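Long-range contacts in HTLV-2 integrase catalytic core domain (Human T-cell leukemia virus 2, PDB 6QBT), which is the RNase H-like catalytic core of a retroviral integrase, an enzyme that probably joins viral DNA to the host genome: residues 9-14 / 30-35; 36-41 / 55-60; 138-143 / 150-155; 26-31 / 103-108. One frame throughout, in Å; residues are numbered along the deposited sequence.

Contact 1 (9-14 / 30-35); sequences IWQGDV and VDTFSG. With MG (magnesium ion), chain B.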
loop_
_atom_site.group_PDB
_atom_site.type_symbol
_atom_site.label_atom_id
_atom_site.label_comp_id
_atom_site.label_asym_id
_atom_site.label_seq_id
_atom_site.Cartn_x
_atom_site.Cartn_y
_atom_site.Cartn_z
ATOM N N ILE A 9 -1.176 22.576 3.528
ATOM C CA ILE A 9 -2.615 22.865 3.502
ATOM C C ILE A 9 -3.307 21.974 2.473
ATOM O O ILE A 9 -2.928 21.975 1.304
ATOM C CB ILE A 9 -2.921 24.333 3.100
ATOM C CG1 ILE A 9 -2.229 25.333 4.030
ATOM C CG2 ILE A 9 -4.442 24.564 3.034
ATOM C CD1 ILE A 9 -2.415 26.795 3.644
ATOM N N TRP A 10 -4.304 21.223 2.927
ATOM C CA TRP A 10 -5.191 20.452 2.064
ATOM C C TRP A 10 -6.598 21.055 1.955
ATOM O O TRP A 10 -7.052 21.762 2.867
ATOM C CB TRP A 10 -5.371 19.067 2.631
ATOM C CG TRP A 10 -4.213 18.170 2.532
ATOM C CD1 TRP A 10 -2.952 18.471 2.126
ATOM C CD2 TRP A 10 -4.202 16.829 2.920
ATOM N NE1 TRP A 10 -2.166 17.385 2.214
ATOM C CE2 TRP A 10 -2.910 16.346 2.701
ATOM C CE3 TRP A 10 -5.178 15.960 3.415
ATOM C CZ2 TRP A 10 -2.549 15.011 2.957
ATOM C CZ3 TRP A 10 -4.827 14.628 3.668
ATOM C CH2 TRP A 10 -3.513 14.175 3.447
ATOM N N GLN A 11 -7.271 20.746 0.841
ATOM C CA GLN A 11 -8.704 21.044 0.649
ATOM C C GLN A 11 -9.447 19.729 0.578
ATOM O O GLN A 11 -8.958 18.792 -0.048
ATOM C CB GLN A 11 -8.946 21.750 -0.673
ATOM C CG GLN A 11 -8.150 23.010 -0.887
ATOM C CD GLN A 11 -9.008 24.211 -0.770
ATOM O OE1 GLN A 11 -9.783 24.353 0.191
ATOM N NE2 GLN A 11 -8.917 25.074 -1.765
ATOM N N GLY A 12 -10.625 19.668 1.192
ATOM C CA GLY A 12 -11.443 18.441 1.222
ATOM C C GLY A 12 -12.902 18.764 1.016
ATOM O O GLY A 12 -13.378 19.791 1.497
ATOM N N ASP A 13 -13.587 17.920 0.243
ATOM C CA ASP A 13 -15.034 17.948 0.105
ATOM C C ASP A 13 -15.500 16.539 -0.270
ATOM O O ASP A 13 -14.700 15.673 -0.669
ATOM C CB ASP A 13 -15.467 18.980 -0.950
ATOM C CG ASP A 13 -16.968 19.329 -0.897
ATOM O OD1 ASP A 13 -17.714 19.030 0.068
ATOM O OD2 ASP A 13 -17.446 19.929 -1.861
ATOM N N VAL A 14 -16.797 16.307 -0.124
ATOM C CA VAL A 14 -17.406 15.125 -0.644
ATOM C C VAL A 14 -18.122 15.506 -1.941
ATOM O O VAL A 14 -18.864 16.473 -1.969
ATOM C CB VAL A 14 -18.354 14.517 0.396
ATOM C CG1 VAL A 14 -19.185 13.411 -0.225
ATOM C CG2 VAL A 14 -17.542 13.959 1.572
ATOM N N VAL A 30 -7.201 17.058 -1.464
ATOM C CA VAL A 30 -6.181 17.469 -2.420
ATOM C C VAL A 30 -5.222 18.475 -1.789
ATOM O O VAL A 30 -5.646 19.409 -1.101
ATOM C CB VAL A 30 -6.816 17.929 -3.765
ATOM C CG1 VAL A 30 -7.936 18.884 -3.523
ATOM C CG2 VAL A 30 -5.781 18.506 -4.716
ATOM N N ASP A 31 -3.923 18.232 -1.991
ATOM C CA ASP A 31 -2.912 19.104 -1.469
ATOM C C ASP A 31 -2.866 20.357 -2.327
ATOM O O ASP A 31 -2.784 20.260 -3.550
ATOM C CB ASP A 31 -1.579 18.405 -1.503
ATOM C CG ASP A 31 -0.525 19.174 -0.782
ATOM O OD1 ASP A 31 0.025 20.126 -1.360
ATOM O OD2 ASP A 31 -0.269 18.832 0.375
ATOM N N THR A 32 -2.907 21.522 -1.687
ATOM C CA THR A 32 -2.970 22.809 -2.396
ATOM C C THR A 32 -1.639 23.200 -3.028
ATOM O O THR A 32 -1.619 24.118 -3.816
ATOM C CB THR A 32 -3.389 23.972 -1.464
ATOM O OG1 THR A 32 -2.504 24.023 -0.342
ATOM C CG2 THR A 32 -4.798 23.798 -0.950
ATOM N N PHE A 33 -0.538 22.556 -2.636
ATOM C CA PHE A 33 0.771 22.833 -3.185
ATOM C C PHE A 33 1.112 21.859 -4.329
ATOM O O PHE A 33 1.452 22.284 -5.399
ATOM C CB PHE A 33 1.859 22.806 -2.058
ATOM C CG PHE A 33 3.253 22.948 -2.574
ATOM C CD1 PHE A 33 3.819 24.226 -2.779
ATOM C CD2 PHE A 33 4.001 21.822 -2.912
ATOM C CE1 PHE A 33 5.101 24.363 -3.308
ATOM C CE2 PHE A 33 5.286 21.956 -3.450
ATOM C CZ PHE A 33 5.839 23.228 -3.646
ATOM N N SER A 34 1.065 20.553 -4.084
ATOM C CA SER A 34 1.439 19.544 -5.106
ATOM C C SER A 34 0.314 19.242 -6.115
ATOM O O SER A 34 0.574 18.756 -7.223
ATOM C CB SER A 34 1.829 18.240 -4.424
ATOM O OG SER A 34 0.718 17.687 -3.718
ATOM N N GLY A 35 -0.935 19.500 -5.705
ATOM C CA GLY A 35 -2.116 19.010 -6.414
ATOM C C GLY A 35 -2.383 17.525 -6.220
ATOM O O GLY A 35 -3.312 17.007 -6.824
HETATM MG MG MG B . -19.825 19.266 0.651
HETATM O O HOH W 1 0.297 22.083 0.980
#

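Contact 2 (36-41 / 55-60); sequences AVSVSC and LQAISL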
loop_
_atom_site.group_PDB
_atom_site.type_symbol
_atom_site.label_atom_id
_atom_site.label_comp_id
_atom_site.label_asym_id
_atom_site.label_seq_id
_atom_site.Cartn_x
_atom_site.Cartn_y
_atom_site.Cartn_z
ATOM N N ALA A 36 -1.603 16.854 -5.375
ATOM C CA ALA A 36 -1.773 15.426 -5.147
ATOM C C ALA A 36 -3.099 15.115 -4.459
ATOM O O ALA A 36 -3.577 15.890 -3.624
ATOM C CB ALA A 36 -0.613 14.867 -4.326
ATOM N N VAL A 37 -3.665 13.956 -4.808
ATOM C CA VAL A 37 -5.051 13.644 -4.508
ATOM C C VAL A 37 -5.196 12.369 -3.740
ATOM O O VAL A 37 -4.518 11.408 -4.042
ATOM C CB VAL A 37 -5.864 13.397 -5.814
ATOM C CG1 VAL A 37 -7.348 13.371 -5.524
ATOM C CG2 VAL A 37 -5.555 14.481 -6.828
ATOM N N SER A 38 -6.173 12.347 -2.838
ATOM C CA SER A 38 -6.792 11.112 -2.359
ATOM C C SER A 38 -8.298 11.115 -2.626
ATOM O O SER A 38 -8.962 12.132 -2.454
ATOM C CB SER A 38 -6.594 10.958 -0.863
ATOM O OG SER A 38 -7.139 9.730 -0.413
ATOM N N VAL A 39 -8.844 9.963 -2.986
ATOM C CA VAL A 39 -10.272 9.832 -3.116
ATOM C C VAL A 39 -10.656 8.490 -2.569
ATOM O O VAL A 39 -10.001 7.512 -2.881
ATOM C CB VAL A 39 -10.757 9.996 -4.594
ATOM C CG1 VAL A 39 -9.812 9.332 -5.570
ATOM C CG2 VAL A 39 -12.177 9.447 -4.807
ATOM N N SER A 40 -11.727 8.458 -1.772
ATOM C CA SER A 40 -12.293 7.231 -1.262
ATOM C C SER A 40 -13.740 7.175 -1.664
ATOM O O SER A 40 -14.483 8.141 -1.441
ATOM C CB SER A 40 -12.236 7.213 0.249
ATOM O OG SER A 40 -10.905 7.283 0.670
ATOM N N CYS A 41 -14.139 6.043 -2.243
ATOM C CA CYS A 41 -15.510 5.812 -2.610
ATOM C C CYS A 41 -16.212 5.179 -1.392
ATOM O O CYS A 41 -15.802 4.148 -0.894
ATOM C CB CYS A 41 -15.595 4.917 -3.838
ATOM S SG CYS A 41 -17.293 4.727 -4.452
ATOM N N LEU A 55 -8.102 9.113 6.999
ATOM C CA LEU A 55 -6.997 8.158 7.244
ATOM C C LEU A 55 -6.456 7.516 5.960
ATOM O O LEU A 55 -5.258 7.352 5.851
ATOM C CB LEU A 55 -7.387 7.054 8.226
ATOM C CG LEU A 55 -7.625 7.552 9.661
ATOM C CD1 LEU A 55 -8.417 6.537 10.490
ATOM C CD2 LEU A 55 -6.312 7.886 10.346
ATOM N N GLN A 56 -7.322 7.133 5.020
ATOM C CA GLN A 56 -6.842 6.640 3.732
ATOM C C GLN A 56 -5.957 7.687 3.056
ATOM O O GLN A 56 -4.850 7.382 2.631
ATOM C CB GLN A 56 -7.991 6.226 2.831
ATOM C CG GLN A 56 -8.591 4.911 3.290
ATOM C CD GLN A 56 -9.956 4.579 2.689
ATOM O OE1 GLN A 56 -10.682 5.448 2.188
ATOM N NE2 GLN A 56 -10.310 3.306 2.759
ATOM N N ALA A 57 -6.442 8.918 2.991
ATOM C CA ALA A 57 -5.684 10.044 2.430
ATOM C C ALA A 57 -4.305 10.274 3.081
ATOM O O ALA A 57 -3.281 10.476 2.394
ATOM C CB ALA A 57 -6.519 11.306 2.549
ATOM N N ILE A 58 -4.300 10.266 4.406
ATOM C CA ILE A 58 -3.078 10.435 5.163
ATOM C C ILE A 58 -2.130 9.266 4.927
ATOM O O ILE A 58 -0.942 9.493 4.726
ATOM C CB ILE A 58 -3.382 10.658 6.649
ATOM C CG1 ILE A 58 -4.000 12.064 6.816
ATOM C CG2 ILE A 58 -2.128 10.502 7.495
ATOM C CD1 ILE A 58 -4.730 12.279 8.137
ATOM N N SER A 59 -2.631 8.037 4.858
ATOM C CA SER A 59 -1.731 6.918 4.536
ATOM C C SER A 59 -1.056 7.056 3.172
ATOM O O SER A 59 0.038 6.582 2.975
ATOM C CB SER A 59 -2.452 5.580 4.578
ATOM O OG SER A 59 -3.427 5.504 3.554
ATOM N N LEU A 60 -1.743 7.673 2.232
ATOM C CA LEU A 60 -1.243 7.811 0.883
ATOM C C LEU A 60 -0.378 9.058 0.722
ATOM O O LEU A 60 0.628 9.012 0.019
ATOM C CB LEU A 60 -2.438 7.861 -0.060
ATOM C CG LEU A 60 -2.120 7.973 -1.536
ATOM C CD1 LEU A 60 -1.587 6.648 -2.075
ATOM C CD2 LEU A 60 -3.384 8.450 -2.263
HETATM O O HOH W 2 -13.066 3.268 0.977
#

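Contact 3 (138-143 / 150-155); sequences TLNQLN and KTRWQI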
loop_
_atom_site.group_PDB
_atom_site.type_symbol
_atom_site.label_atom_id
_atom_site.label_comp_id
_atom_site.label_asym_id
_atom_site.label_seq_id
_atom_site.Cartn_x
_atom_site.Cartn_y
_atom_site.Cartn_z
ATOM N N THR A 138 -3.578 6.800 -11.605
ATOM C CA THR A 138 -3.304 7.441 -12.878
ATOM C C THR A 138 -3.140 8.961 -12.694
ATOM O O THR A 138 -2.181 9.554 -13.206
ATOM C CB THR A 138 -4.403 7.140 -13.934
ATOM O OG1 THR A 138 -4.436 5.729 -14.222
ATOM C CG2 THR A 138 -4.134 7.904 -15.256
ATOM N N LEU A 139 -4.056 9.600 -11.977
ATOM C CA LEU A 139 -3.954 11.041 -11.818
ATOM C C LEU A 139 -2.678 11.453 -11.046
ATOM O O LEU A 139 -1.987 12.394 -11.458
ATOM C CB LEU A 139 -5.200 11.595 -11.129
ATOM C CG LEU A 139 -5.265 13.119 -10.901
ATOM C CD1 LEU A 139 -5.132 13.903 -12.200
ATOM C CD2 LEU A 139 -6.570 13.457 -10.216
ATOM N N ASN A 140 -2.373 10.760 -9.949
ATOM C CA ASN A 140 -1.221 11.126 -9.103
ATOM C C ASN A 140 0.104 10.811 -9.775
ATOM O O ASN A 140 1.008 11.653 -9.762
ATOM C CB ASN A 140 -1.266 10.477 -7.714
ATOM C CG ASN A 140 -2.255 11.152 -6.773
ATOM O OD1 ASN A 140 -2.417 12.389 -6.781
ATOM N ND2 ASN A 140 -2.901 10.357 -5.917
ATOM N N GLN A 141 0.211 9.638 -10.402
ATOM C CA GLN A 141 1.516 9.139 -10.853
ATOM C C GLN A 141 1.825 9.214 -12.315
ATOM O O GLN A 141 3.020 9.223 -12.677
ATOM C CB GLN A 141 1.694 7.682 -10.457
ATOM C CG GLN A 141 2.116 7.498 -9.029
ATOM C CD GLN A 141 2.629 6.094 -8.844
ATOM O OE1 GLN A 141 1.873 5.128 -9.049
ATOM N NE2 GLN A 141 3.945 5.964 -8.547
ATOM N N LEU A 142 0.787 9.205 -13.149
ATOM C CA LEU A 142 0.975 9.172 -14.587
ATOM C C LEU A 142 0.865 10.556 -15.227
ATOM O O LEU A 142 1.688 10.955 -16.069
ATOM C CB LEU A 142 -0.013 8.194 -15.245
ATOM C CG LEU A 142 0.353 6.708 -15.197
ATOM C CD1 LEU A 142 1.581 6.382 -16.001
ATOM C CD2 LEU A 142 0.532 6.247 -13.757
ATOM N N ASN A 143 -0.169 11.271 -14.835
ATOM C CA ASN A 143 -0.465 12.579 -15.395
ATOM C C ASN A 143 0.681 13.599 -15.181
ATOM O O ASN A 143 1.094 13.870 -14.032
ATOM C CB ASN A 143 -1.744 13.075 -14.750
ATOM C CG ASN A 143 -2.431 14.080 -15.577
ATOM O OD1 ASN A 143 -3.377 13.747 -16.291
ATOM N ND2 ASN A 143 -1.943 15.323 -15.533
ATOM N N LYS A 150 6.030 17.868 -14.101
ATOM C CA LYS A 150 6.114 16.819 -13.070
ATOM C C LYS A 150 4.763 16.258 -12.762
ATOM O O LYS A 150 3.758 16.885 -12.980
ATOM C CB LYS A 150 6.742 17.353 -11.780
ATOM C CG LYS A 150 8.192 17.813 -11.905
ATOM C CD LYS A 150 8.462 18.911 -10.894
ATOM C CE LYS A 150 9.900 19.418 -10.914
ATOM N NZ LYS A 150 10.863 18.402 -10.401
ATOM N N THR A 151 4.741 15.068 -12.222
ATOM C CA THR A 151 3.522 14.497 -11.779
ATOM C C THR A 151 3.297 14.996 -10.361
ATOM O O THR A 151 4.237 15.441 -9.697
ATOM C CB THR A 151 3.595 12.968 -11.787
ATOM O OG1 THR A 151 4.569 12.547 -10.824
ATOM C CG2 THR A 151 3.981 12.476 -13.164
ATOM N N ARG A 152 2.048 14.904 -9.915
ATOM C CA ARG A 152 1.661 15.218 -8.527
ATOM C C ARG A 152 2.503 14.457 -7.500
ATOM O O ARG A 152 2.962 15.017 -6.505
ATOM C CB ARG A 152 0.200 14.863 -8.322
ATOM C CG ARG A 152 -0.741 15.822 -9.002
ATOM C CD ARG A 152 -2.133 15.224 -9.120
ATOM N NE ARG A 152 -3.082 16.185 -9.703
ATOM C CZ ARG A 152 -3.143 16.514 -10.992
ATOM N NH1 ARG A 152 -2.303 15.987 -11.884
ATOM N NH2 ARG A 152 -4.047 17.390 -11.402
ATOM N N TRP A 153 2.712 13.179 -7.784
ATOM C CA TRP A 153 3.523 12.298 -6.976
ATOM C C TRP A 153 4.970 12.761 -6.848
ATOM O O TRP A 153 5.528 12.689 -5.767
ATOM C CB TRP A 153 3.488 10.884 -7.570
ATOM C CG TRP A 153 3.570 9.792 -6.582
ATOM C CD1 TRP A 153 4.526 8.812 -6.515
ATOM C CD2 TRP A 153 2.634 9.514 -5.530
ATOM N NE1 TRP A 153 4.240 7.947 -5.488
ATOM C CE2 TRP A 153 3.095 8.364 -4.856
ATOM C CE3 TRP A 153 1.463 10.137 -5.080
ATOM C CZ2 TRP A 153 2.425 7.822 -3.756
ATOM C CZ3 TRP A 153 0.786 9.574 -3.990
ATOM C CH2 TRP A 153 1.276 8.439 -3.348
ATOM N N GLN A 154 5.577 13.192 -7.952
ATOM C CA GLN A 154 6.938 13.700 -7.935
ATOM C C GLN A 154 7.024 14.982 -7.131
ATOM O O GLN A 154 7.962 15.139 -6.367
ATOM C CB GLN A 154 7.458 13.952 -9.348
ATOM C CG GLN A 154 7.736 12.678 -10.119
ATOM C CD GLN A 154 7.722 12.844 -11.644
ATOM O OE1 GLN A 154 7.865 13.949 -12.191
ATOM N NE2 GLN A 154 7.498 11.727 -12.339
ATOM N N ILE A 155 6.047 15.887 -7.276
ATOM C CA ILE A 155 6.077 17.143 -6.517
ATOM C C ILE A 155 5.830 16.866 -5.053
ATOM O O ILE A 155 6.447 17.487 -4.205
ATOM C CB ILE A 155 5.088 18.194 -7.041
ATOM C CG1 ILE A 155 5.515 18.637 -8.445
ATOM C CG2 ILE A 155 5.071 19.451 -6.151
ATOM C CD1 ILE A 155 4.511 19.515 -9.143
HETATM O O HOH W 3 -0.031 14.087 -11.746
HETATM O O HOH W 4 4.903 9.809 -11.010
#

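Contact 4 (26-31 / 103-108); sequences LHVWVD and GLVERT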
loop_
_atom_site.group_PDB
_atom_site.type_symbol
_atom_site.label_atom_id
_atom_site.label_comp_id
_atom_site.label_asym_id
_atom_site.label_seq_id
_atom_site.Cartn_x
_atom_site.Cartn_y
_atom_site.Cartn_z
ATOM N N LEU A 26 -17.866 10.268 -3.008
ATOM C CA LEU A 26 -16.446 10.367 -3.215
ATOM C C LEU A 26 -15.919 11.384 -2.202
ATOM O O LEU A 26 -16.254 12.571 -2.268
ATOM C CB LEU A 26 -16.154 10.806 -4.653
ATOM C CG LEU A 26 -16.148 9.720 -5.738
ATOM C CD1 LEU A 26 -17.023 8.497 -5.505
ATOM C CD2 LEU A 26 -16.575 10.376 -7.009
ATOM N N HIS A 27 -15.146 10.904 -1.240
ATOM C CA HIS A 27 -14.461 11.770 -0.310
ATOM C C HIS A 27 -13.083 12.071 -0.931
ATOM O O HIS A 27 -12.269 11.144 -1.147
ATOM C CB HIS A 27 -14.246 11.069 1.012
ATOM C CG HIS A 27 -15.484 10.811 1.791
ATOM N ND1 HIS A 27 -16.415 9.860 1.420
ATOM C CD2 HIS A 27 -15.909 11.316 2.975
ATOM C CE1 HIS A 27 -17.383 9.828 2.320
ATOM N NE2 HIS A 27 -17.103 10.702 3.270
ATOM N N VAL A 28 -12.832 13.355 -1.184
ATOM C CA VAL A 28 -11.723 13.823 -1.984
ATOM C C VAL A 28 -10.863 14.772 -1.141
ATOM O O VAL A 28 -11.362 15.727 -0.583
ATOM C CB VAL A 28 -12.256 14.578 -3.230
ATOM C CG1 VAL A 28 -11.130 15.240 -4.029
ATOM C CG2 VAL A 28 -13.083 13.652 -4.116
ATOM N N TRP A 29 -9.569 14.513 -1.067
ATOM C CA TRP A 29 -8.644 15.444 -0.411
ATOM C C TRP A 29 -7.587 15.790 -1.423
ATOM O O TRP A 29 -7.108 14.903 -2.140
ATOM C CB TRP A 29 -7.954 14.799 0.809
ATOM C CG TRP A 29 -8.888 14.582 1.907
ATOM C CD1 TRP A 29 -9.567 13.423 2.211
ATOM C CD2 TRP A 29 -9.280 15.541 2.856
ATOM N NE1 TRP A 29 -10.349 13.618 3.318
ATOM C CE2 TRP A 29 -10.193 14.915 3.734
ATOM C CE3 TRP A 29 -8.963 16.894 3.051
ATOM C CZ2 TRP A 29 -10.801 15.604 4.792
ATOM C CZ3 TRP A 29 -9.548 17.566 4.108
ATOM C CH2 TRP A 29 -10.449 16.919 4.974
ATOM N N VAL A 30 -7.201 17.058 -1.464
ATOM C CA VAL A 30 -6.181 17.469 -2.420
ATOM C C VAL A 30 -5.222 18.475 -1.789
ATOM O O VAL A 30 -5.646 19.409 -1.101
ATOM C CB VAL A 30 -6.816 17.929 -3.765
ATOM C CG1 VAL A 30 -7.936 18.884 -3.523
ATOM C CG2 VAL A 30 -5.781 18.506 -4.716
ATOM N N ASP A 31 -3.923 18.232 -1.991
ATOM C CA ASP A 31 -2.912 19.104 -1.469
ATOM C C ASP A 31 -2.866 20.357 -2.327
ATOM O O ASP A 31 -2.784 20.260 -3.550
ATOM C CB ASP A 31 -1.579 18.405 -1.503
ATOM C CG ASP A 31 -0.525 19.174 -0.782
ATOM O OD1 ASP A 31 0.025 20.126 -1.360
ATOM O OD2 ASP A 31 -0.269 18.832 0.375
ATOM N N GLY A 103 -11.676 26.058 -9.631
ATOM C CA GLY A 103 -11.419 25.797 -8.185
ATOM C C GLY A 103 -10.856 24.399 -7.885
ATOM O O GLY A 103 -11.254 23.435 -8.516
ATOM N N LEU A 104 -9.922 24.288 -6.937
ATOM C CA LEU A 104 -9.061 23.082 -6.802
ATOM C C LEU A 104 -9.805 21.749 -6.637
ATOM O O LEU A 104 -9.452 20.754 -7.276
ATOM C CB LEU A 104 -8.045 23.218 -5.662
ATOM C CG LEU A 104 -7.048 22.042 -5.550
ATOM C CD1 LEU A 104 -6.243 21.886 -6.846
ATOM C CD2 LEU A 104 -6.144 22.192 -4.331
ATOM N N VAL A 105 -10.801 21.723 -5.762
ATOM C CA VAL A 105 -11.484 20.474 -5.496
ATOM C C VAL A 105 -12.392 20.157 -6.681
ATOM O O VAL A 105 -12.330 19.029 -7.184
ATOM C CB VAL A 105 -12.271 20.469 -4.178
ATOM C CG1 VAL A 105 -12.857 19.078 -3.938
ATOM C CG2 VAL A 105 -11.359 20.854 -3.023
ATOM N N GLU A 106 -13.177 21.148 -7.131
ATOM C CA GLU A 106 -14.094 20.992 -8.282
ATOM C C GLU A 106 -13.381 20.517 -9.539
ATOM O O GLU A 106 -13.843 19.627 -10.235
ATOM C CB GLU A 106 -14.816 22.297 -8.620
ATOM C CG GLU A 106 -16.036 22.601 -7.766
ATOM C CD GLU A 106 -16.879 23.735 -8.328
ATOM O OE1 GLU A 106 -16.307 24.692 -8.930
ATOM O OE2 GLU A 106 -18.121 23.668 -8.161
ATOM N N ARG A 107 -12.259 21.146 -9.818
ATOM C CA ARG A 107 -11.469 20.826 -10.955
ATOM C C ARG A 107 -10.903 19.411 -10.748
ATOM O O ARG A 107 -10.944 18.605 -11.687
ATOM C CB ARG A 107 -10.398 21.893 -11.128
ATOM C CG ARG A 107 -9.458 21.673 -12.290
ATOM C CD ARG A 107 -8.497 22.846 -12.535
ATOM N NE ARG A 107 -7.690 23.177 -11.351
ATOM C CZ ARG A 107 -7.957 24.162 -10.482
ATOM N NH1 ARG A 107 -9.026 24.968 -10.625
ATOM N NH2 ARG A 107 -7.139 24.343 -9.445
ATOM N N THR A 108 -10.424 19.087 -9.537
ATOM C CA THR A 108 -9.955 17.742 -9.251
ATOM C C THR A 108 -11.087 16.673 -9.341
ATOM O O THR A 108 -10.889 15.610 -9.924
ATOM C CB THR A 108 -9.256 17.645 -7.878
ATOM O OG1 THR A 108 -8.141 18.542 -7.851
ATOM C CG2 THR A 108 -8.743 16.216 -7.645
#

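Contact 1 (9-14 / 30-35)
Thr32 closes on Ile9 through two donors, both of them satisfied by a single carbonyl. Thr32 N lies 3.0 Å from Ile9 O in a nearly straight bond (167°), while Thr32 OG1 gives a second hydrogen bond of 2.7 Å to Ile9 O from above the carbonyl plane. A chi1 of 55°, with OG1 between the backbone N and the carbonyl carbon, brings the hydroxyl to the carbonyl that the backbone N-H already meets; OG1 also accepts from Gly3 N. Further along the hairpin of strands 9-19 and 22-31, Gln11 and Val30 form an antiparallel hydrogen-bonded pair: Gln11 N reaches Val30 O at 2.9 Å and Val30 N returns to Gln11 O at 2.8 Å. The Thr32 methyl CG2 rests against Gln11 CG (3.4 Å).

Trp10 and Asp31, the adjoining non-hydrogen-bonded pair, project from the other face of the sheet. Asp31 OD2 meets the indole at its edge, but the bond from Trp10 NE1 to Asp31 OD2 (3.0 Å, 121°) is weak; stronger partners are Asn7 OD1 for the indole and Asn7 N for the carboxylate. Asp31 OD1 accepts Phe33 N and Ser34 N from opposite faces of its plane; the bond from Phe33 N makes an Asx turn, and with that from Ser34 N an Asx motif. Beyond the paired residues, Asp13 OD1 binds the magnesium ion, which Asp70 also ligates. Since Asp31 collects N-H donors on both oxygens in a buried setting, it is probably ionised, its charge stabilised by backbone N-H groups, which would also favour this turn.

Contact 2 (36-41 / 55-60)
Ser40 and Gln56 make the polar link between strand 37-41 and helix 55-60, with Ser40 OG donating to Gln56 OE1. The modelled separation of 2.4 Å between Ser40 OG and Gln56 OE1 is very short, so its exact length is doubtful. Two residues earlier on the same face of the strand, Ser38 sets its side chain against the helix backbone: Ser38 OG sits 3.2 Å from Ala57 CA, and Ser38 CB is only 3.4 Å from Ala57 CB, tighter than usual for two carbons. The small residues allow this close approach, Ser38 CA and Ala57 CA standing 5.0 Å apart. Leu60 finishes the patch by laying CD2 beside the backbone of Val37, 3.6 Å from Val37 O.

Behind these first contacts, the Gln56 chain is extended beyond CG (chi2 165°), which carries its amide out to the strand. Its other branch, Gln56 NE2, donates to a water 3.3 Å away that also makes a weak bond to Cys41 O. Gln56 O receives Ser59 OG as well as Leu60 N.

Helix 47-61 follows strand 37-42 in the chain and packs on one face of the central sheet of the RNase H-like core, segments 37-41 and 55-60 running at 144°. Ala57 also packs on Trp29 of strand 22-31, which hydrogen-bonds Ser38 and Ser40 along the sheet, whereas Val37 and Val39 reach Leu139 and Leu136 of helix 128-142. Leu55 and Ser59 meet Thr138 and Trp137 of the second subunit.

Contact 3 (138-143 / 150-155)
Asn140 and Trp153 provide the direct hydrogen bond of this contact: Trp153 N, in the first turn of helix 152-156, donates to Asn140 O at 3.0 Å, from a position tilted 34° from the carbonyl plane. The Asn140 amide has its N-H partner outside the two segments, ND2 donating to Val37 O, while OD1 lies against Arg152 CD.

Water carries the remaining polar links. One molecule accepts from Arg152 N and, at 3.0 Å, from Arg152 NH1 in the guanidinium plane; it also lies 2.6 Å from Leu139 O and from Asn143 O, among more acceptors than its protons can serve. A second water donates to Gln141 O and lies 2.8 Å from Thr151 OG1. That hydroxyl, placed between the backbone N and the carbonyl carbon (chi1 65°), accepts from Gln154 N, and Gln154 OE1 answers weakly to Thr151 N: a capping box at the helix start.

Apolar groups cover the flat ones. Leu139 CD1 stands 3.4 Å above the centre of the guanidinium plane of Arg152. Gln141 CG makes a CH-pi contact with Trp153, 3.8 Å from the centroid of its five-membered ring, while Gln141 NE2 donates to Ile58 O of the third subunit. Thr151 CG2 touches Asn143 O (3.3 Å).

Carbonyls at and just past the end of helix 128-142 are thus met by the N-H of Trp153 and by waters, one of which is held by Arg152.

Contact 4 (26-31 / 103-108)
Val28 and Val30 meet Leu104, Val105 and Thr108 with aliphatic side chains, while the flat groups of strand 26-31, Trp29 and His27, lie on the other face of the sheet. There the Trp29 ring meets the ring of Phe54 with planes about 30° apart and packs on Ala57, and His27 lies on Thr50 and Ala53. The interface with helix 104-108 is made mainly by aliphatic branches.

Val30 and Leu104 point at each other tip to tip, with Val30 CG2 3.7 Å from Leu104 CD2 and Val30 CG1 close to the same methyl. Val30 turns both branches to the helix, CG1 fitting between the backbone N and the carbonyl carbon (chi1 48°), from where it also reaches Val105 CG2 at 4.0 Å. Leu104 CD2 touches Asp31 O as well, at 4.0 Å.

Strand and helix directions differ by 119°, their axes approaching to 9.0 Å. In this RNase H-like core, the central sheet is covered by helix 104-122 on this face and by helix 47-61 on the other. In retroviral integrases the helix that follows the mobile active-site loop carries the glutamate of the DDE motif; here residues 95-102, just before the helix, are not modelled, and the Val105 side chain is about 8 Å from the magnesium ion.

Val28 CG1 meets Val105 CG1 at 4.2 Å and looser contact follows with Thr108 CG2. The Thr108 hydroxyl is turned back on its own helix, OG1 donating to Leu104 O at 2.6 Å, while Thr108 OG1 lies 3.9 Å from Val30 CG2.

Contacts 1, 2 and 4 are buried and meet at the central sheet, whereas contact 3 is partly buried, its centre about 14 Å from the centre of the chain; contacts 2 and 3 both border another subunit. Strand 22-31 serves contacts 1 and 4 together: Val30 pairs through its backbone with strand 9-19 while its side chain faces helix 104-122. Contact 2 adds the neighbouring strand 37-42 and the helix on the other face, its Ala36 O probably receiving Asp31 N. The chemistry follows: backbone bonds and an Asx turn in contact 1, small polar side chains in contact 2, aliphatic branches in contact 4, and water-bridged helix ends in contact 3, which touches the sheet through Asn140 and Leu139.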